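Long-range contact in deoxyhypusine hydroxylase (Homo sapiens, PDB 4D50), which hydroxylates the deoxyhypusine side chain of translation initiation factor eIF5A at a peroxide-binding diiron centre, completing the synthesis of hypusine: residues L19-F30 with I48-L59. Numbering follows the deposited sequence.
Sequences LVDPKQPLQARF and ISQAFDDDSALL
Arg29 reaches Asp54 end-on in a salt bridge of two hydrogen bonds, NH1 and NH2 both to OD1, 2.8 Å from NH1 (N-H...O 148°). That oxygen lies in the guanidinium plane, yet both nitrogens approach it from above one face of the carboxylate, the planes being 69° apart. Along its side edge the guanidinium, turned by a bend at chi3 (74°), gives NE and NH2 to Leu19 O, with NE 2.9 Å from that oxygen. Asp54 OD2 accepts from Ser56 N in an Asx turn.

The flat group is sandwiched: Leu59 CD2 sits over its centre, 3.5 Å from Arg29 CZ, while Asp21 O and Pro22 CA lie off-centre over the opposite face. With an alanine in place of Arg29, Asp54 would probably lose its cationic mate and Leu19 O both donors.

Apolar contacts flank the bridge. Leu19 CG packs on Ala51 CB (4.1 Å), Leu59 CD1 meets Phe30 CE1 (3.8 Å) and Leu19 CD1, and Leu58 CG meets the Phe30 ring edge at CZ (3.8 Å). Val20 CG2 lies 3.7 Å from Gln50 NE2, the side chains crossing.

The contact ties the turn between helices 3-20 and 26-39 to that between 42-50 and 57-70; Leu58 also touches helix 272-289 and approaches the iron ligand His245.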
loop_
_atom_site.group_PDB
_atom_site.type_symbol
_atom_site.label_atom_id
_atom_site.label_comp_id
_atom_site.label_asym_id
_atom_site.label_seq_id
_atom_site.Cartn_x
_atom_site.Cartn_y
_atom_site.Cartn_z
ATOM N N LEU A 19 -6.446 2.645 18.368
ATOM C CA LEU A 19 -5.260 2.704 17.567
ATOM C C LEU A 19 -3.908 2.884 18.270
ATOM O O LEU A 19 -2.958 2.218 17.933
ATOM C CB LEU A 19 -5.410 3.792 16.482
ATOM C CG LEU A 19 -4.226 3.862 15.517
ATOM C CD1 LEU A 19 -3.948 2.573 14.772
ATOM C CD2 LEU A 19 -4.524 5.043 14.550
ATOM N N VAL A 20 -3.810 3.831 19.220
ATOM C CA VAL A 20 -2.510 4.201 19.791
ATOM C C VAL A 20 -2.135 3.307 20.994
ATOM O O VAL A 20 -0.997 3.372 21.467
ATOM C CB VAL A 20 -2.383 5.666 20.196
ATOM C CG1 VAL A 20 -2.645 6.602 18.992
ATOM C CG2 VAL A 20 -3.291 6.015 21.385
ATOM N N ASP A 21 -3.054 2.479 21.421
ATOM C CA ASP A 21 -2.856 1.588 22.594
ATOM C C ASP A 21 -2.088 0.346 22.190
ATOM O O ASP A 21 -2.658 -0.532 21.527
ATOM C CB ASP A 21 -4.204 1.162 23.103
ATOM C CG ASP A 21 -4.139 0.412 24.439
ATOM O OD1 ASP A 21 -3.039 0.076 24.866
ATOM O OD2 ASP A 21 -5.217 0.170 24.995
ATOM N N PRO A 22 -0.830 0.220 22.650
ATOM C CA PRO A 22 -0.040 -0.950 22.202
ATOM C C PRO A 22 -0.467 -2.266 22.797
ATOM O O PRO A 22 0.072 -3.288 22.395
ATOM C CB PRO A 22 1.387 -0.586 22.590
ATOM C CG PRO A 22 1.256 0.353 23.713
ATOM C CD PRO A 22 -0.079 1.038 23.618
ATOM N N LYS A 23 -1.455 -2.259 23.694
ATOM C CA LYS A 23 -2.009 -3.491 24.294
ATOM C C LYS A 23 -3.245 -4.011 23.600
ATOM O O LYS A 23 -3.787 -5.022 23.994
ATOM C CB LYS A 23 -2.377 -3.266 25.763
ATOM C CG LYS A 23 -1.212 -2.920 26.648
ATOM C CD LYS A 23 -1.704 -2.360 27.990
ATOM C CE LYS A 23 -0.528 -2.012 28.906
ATOM N NZ LYS A 23 -0.905 -1.243 30.127
ATOM N N GLN A 24 -3.732 -3.310 22.589
ATOM C CA GLN A 24 -4.853 -3.790 21.851
ATOM C C GLN A 24 -4.342 -4.843 20.850
ATOM O O GLN A 24 -3.262 -4.702 20.349
ATOM C CB GLN A 24 -5.501 -2.640 21.057
ATOM C CG GLN A 24 -6.409 -1.729 21.883
ATOM C CD GLN A 24 -7.758 -2.350 22.238
ATOM O OE1 GLN A 24 -8.182 -3.376 21.683
ATOM N NE2 GLN A 24 -8.460 -1.693 23.139
ATOM N N PRO A 25 -5.126 -5.857 20.565
ATOM C CA PRO A 25 -4.670 -6.772 19.497
ATOM C C PRO A 25 -4.484 -6.018 18.173
ATOM O O PRO A 25 -5.220 -5.082 17.894
ATOM C CB PRO A 25 -5.815 -7.734 19.334
ATOM C CG PRO A 25 -6.924 -7.226 20.148
ATOM C CD PRO A 25 -6.389 -6.284 21.161
ATOM N N LEU A 26 -3.519 -6.442 17.377
ATOM C CA LEU A 26 -3.180 -5.783 16.129
ATOM C C LEU A 26 -4.393 -5.637 15.196
ATOM O O LEU A 26 -4.574 -4.591 14.509
ATOM C CB LEU A 26 -2.068 -6.581 15.436
ATOM C CG LEU A 26 -1.230 -5.846 14.388
ATOM C CD1 LEU A 26 -0.655 -4.558 14.992
ATOM C CD2 LEU A 26 -0.112 -6.758 13.859
ATOM N N GLN A 27 -5.255 -6.637 15.129
ATOM C CA GLN A 27 -6.353 -6.574 14.196
ATOM C C GLN A 27 -7.317 -5.446 14.604
ATOM O O GLN A 27 -7.909 -4.803 13.744
ATOM C CB GLN A 27 -7.079 -7.920 14.093
ATOM C CG GLN A 27 -7.858 -8.322 15.354
ATOM C CD GLN A 27 -9.095 -9.161 15.045
ATOM O OE1 GLN A 27 -9.296 -10.218 15.626
ATOM N NE2 GLN A 27 -9.934 -8.677 14.135
ATOM N N ALA A 28 -7.435 -5.198 15.896
ATOM C CA ALA A 28 -8.266 -4.132 16.469
ATOM C C ALA A 28 -7.719 -2.745 16.189
ATOM O O ALA A 28 -8.454 -1.812 15.916
ATOM C CB ALA A 28 -8.391 -4.313 17.966
ATOM N N ARG A 29 -6.408 -2.626 16.218
ATOM C CA ARG A 29 -5.789 -1.385 15.864
ATOM C C ARG A 29 -5.866 -1.179 14.358
ATOM O O ARG A 29 -6.025 -0.046 13.920
ATOM C CB ARG A 29 -4.369 -1.382 16.357
ATOM C CG ARG A 29 -4.205 -1.651 17.893
ATOM C CD ARG A 29 -2.747 -1.771 18.266
ATOM N NE ARG A 29 -2.086 -0.490 18.263
ATOM C CZ ARG A 29 -0.802 -0.264 18.393
ATOM N NH1 ARG A 29 0.055 -1.264 18.587
ATOM N NH2 ARG A 29 -0.325 0.964 18.389
ATOM N N PHE A 30 -5.855 -2.244 13.532
ATOM C CA PHE A 30 -6.078 -2.041 12.071
ATOM C C PHE A 30 -7.445 -1.574 11.760
ATOM O O PHE A 30 -7.669 -0.682 10.941
ATOM C CB PHE A 30 -5.778 -3.325 11.261
ATOM C CG PHE A 30 -4.363 -3.408 10.822
ATOM C CD1 PHE A 30 -3.363 -3.565 11.754
ATOM C CD2 PHE A 30 -4.030 -3.292 9.482
ATOM C CE1 PHE A 30 -2.041 -3.634 11.370
ATOM C CE2 PHE A 30 -2.710 -3.316 9.103
ATOM C CZ PHE A 30 -1.714 -3.499 10.048
ATOM N N ILE A 48 -3.708 9.198 14.017
ATOM C CA ILE A 48 -2.953 8.285 13.097
ATOM C C ILE A 48 -1.468 8.642 13.233
ATOM O O ILE A 48 -0.589 7.792 13.237
ATOM C CB ILE A 48 -3.416 8.428 11.637
ATOM C CG1 ILE A 48 -4.856 7.875 11.443
ATOM C CG2 ILE A 48 -2.504 7.721 10.644
ATOM C CD1 ILE A 48 -5.417 8.118 10.088
ATOM N N SER A 49 -1.215 9.959 13.351
ATOM C CA SER A 49 0.114 10.512 13.388
ATOM C C SER A 49 0.793 10.147 14.677
ATOM O O SER A 49 1.986 9.832 14.671
ATOM C CB SER A 49 0.029 12.056 13.270
ATOM O OG SER A 49 -0.345 12.439 11.923
ATOM N N GLN A 50 0.006 10.122 15.747
ATOM C CA GLN A 50 0.495 9.703 17.055
ATOM C C GLN A 50 0.996 8.258 17.053
ATOM O O GLN A 50 1.967 7.944 17.719
ATOM C CB GLN A 50 -0.560 9.964 18.145
ATOM C CG GLN A 50 -0.110 9.754 19.600
ATOM C CD GLN A 50 -1.247 10.012 20.605
ATOM O OE1 GLN A 50 -2.046 10.894 20.411
ATOM N NE2 GLN A 50 -1.380 9.148 21.611
ATOM N N ALA A 51 0.362 7.395 16.289
ATOM C CA ALA A 51 0.804 5.972 16.208
ATOM C C ALA A 51 2.136 5.701 15.542
ATOM O O ALA A 51 2.631 4.545 15.614
ATOM C CB ALA A 51 -0.296 5.133 15.576
ATOM N N PHE A 52 2.774 6.675 14.883
ATOM C CA PHE A 52 4.134 6.441 14.359
ATOM C C PHE A 52 5.203 6.068 15.425
ATOM O O PHE A 52 6.366 5.784 15.052
ATOM C CB PHE A 52 4.618 7.607 13.483
ATOM C CG PHE A 52 4.033 7.585 12.083
ATOM C CD1 PHE A 52 4.411 6.605 11.143
ATOM C CD2 PHE A 52 3.079 8.516 11.705
ATOM C CE1 PHE A 52 3.825 6.605 9.869
ATOM C CE2 PHE A 52 2.525 8.544 10.408
ATOM C CZ PHE A 52 2.906 7.573 9.482
ATOM N N ASP A 53 4.798 6.137 16.701
ATOM C CA ASP A 53 5.612 5.785 17.886
ATOM C C ASP A 53 5.852 4.283 17.933
ATOM O O ASP A 53 6.888 3.823 18.373
ATOM C CB ASP A 53 4.894 6.216 19.187
ATOM C CG ASP A 53 5.869 6.454 20.381
ATOM O OD1 ASP A 53 7.098 6.205 20.232
ATOM O OD2 ASP A 53 5.401 6.914 21.474
ATOM N N ASP A 54 4.930 3.540 17.361
ATOM C CA ASP A 54 4.814 2.117 17.571
ATOM C C ASP A 54 5.989 1.316 17.026
ATOM O O ASP A 54 6.748 1.736 16.147
ATOM C CB ASP A 54 3.543 1.594 16.889
ATOM C CG ASP A 54 3.092 0.267 17.424
ATOM O OD1 ASP A 54 2.478 0.204 18.522
ATOM O OD2 ASP A 54 3.356 -0.763 16.747
ATOM N N ASP A 55 6.166 0.162 17.643
ATOM C CA ASP A 55 7.130 -0.798 17.290
ATOM C C ASP A 55 6.927 -1.544 15.997
ATOM O O ASP A 55 7.881 -2.049 15.426
ATOM C CB ASP A 55 6.978 -1.919 18.365
ATOM C CG ASP A 55 8.207 -2.262 19.006
ATOM O OD1 ASP A 55 9.106 -1.373 19.083
ATOM O OD2 ASP A 55 8.225 -3.461 19.463
ATOM N N SER A 56 5.684 -1.711 15.583
ATOM C CA SER A 56 5.342 -2.507 14.424
ATOM C C SER A 56 5.563 -1.741 13.130
ATOM O O SER A 56 4.822 -0.846 12.857
ATOM C CB SER A 56 3.896 -2.938 14.504
ATOM O OG SER A 56 3.352 -3.510 13.274
ATOM N N ALA A 57 6.490 -2.220 12.319
ATOM C CA ALA A 57 6.751 -1.590 10.951
ATOM C C ALA A 57 5.518 -1.765 10.069
ATOM O O ALA A 57 5.153 -0.839 9.292
ATOM C CB ALA A 57 7.939 -2.248 10.253
ATOM N N LEU A 58 4.876 -2.928 10.145
ATOM C CA LEU A 58 3.593 -3.208 9.449
ATOM C C LEU A 58 2.546 -2.137 9.797
ATOM O O LEU A 58 1.999 -1.458 8.902
ATOM C CB LEU A 58 3.019 -4.579 9.775
ATOM C CG LEU A 58 1.723 -4.851 9.027
ATOM C CD1 LEU A 58 1.956 -4.980 7.525
ATOM C CD2 LEU A 58 1.048 -6.143 9.483
ATOM N N LEU A 59 2.338 -1.916 11.085
ATOM C CA LEU A 59 1.334 -0.916 11.448
ATOM C C LEU A 59 1.766 0.465 10.955
ATOM O O LEU A 59 1.002 1.167 10.335
ATOM C CB LEU A 59 1.071 -0.928 12.958
ATOM C CG LEU A 59 -0.015 0.059 13.384
ATOM C CD1 LEU A 59 -1.392 -0.184 12.815
ATOM C CD2 LEU A 59 -0.060 0.021 14.947
#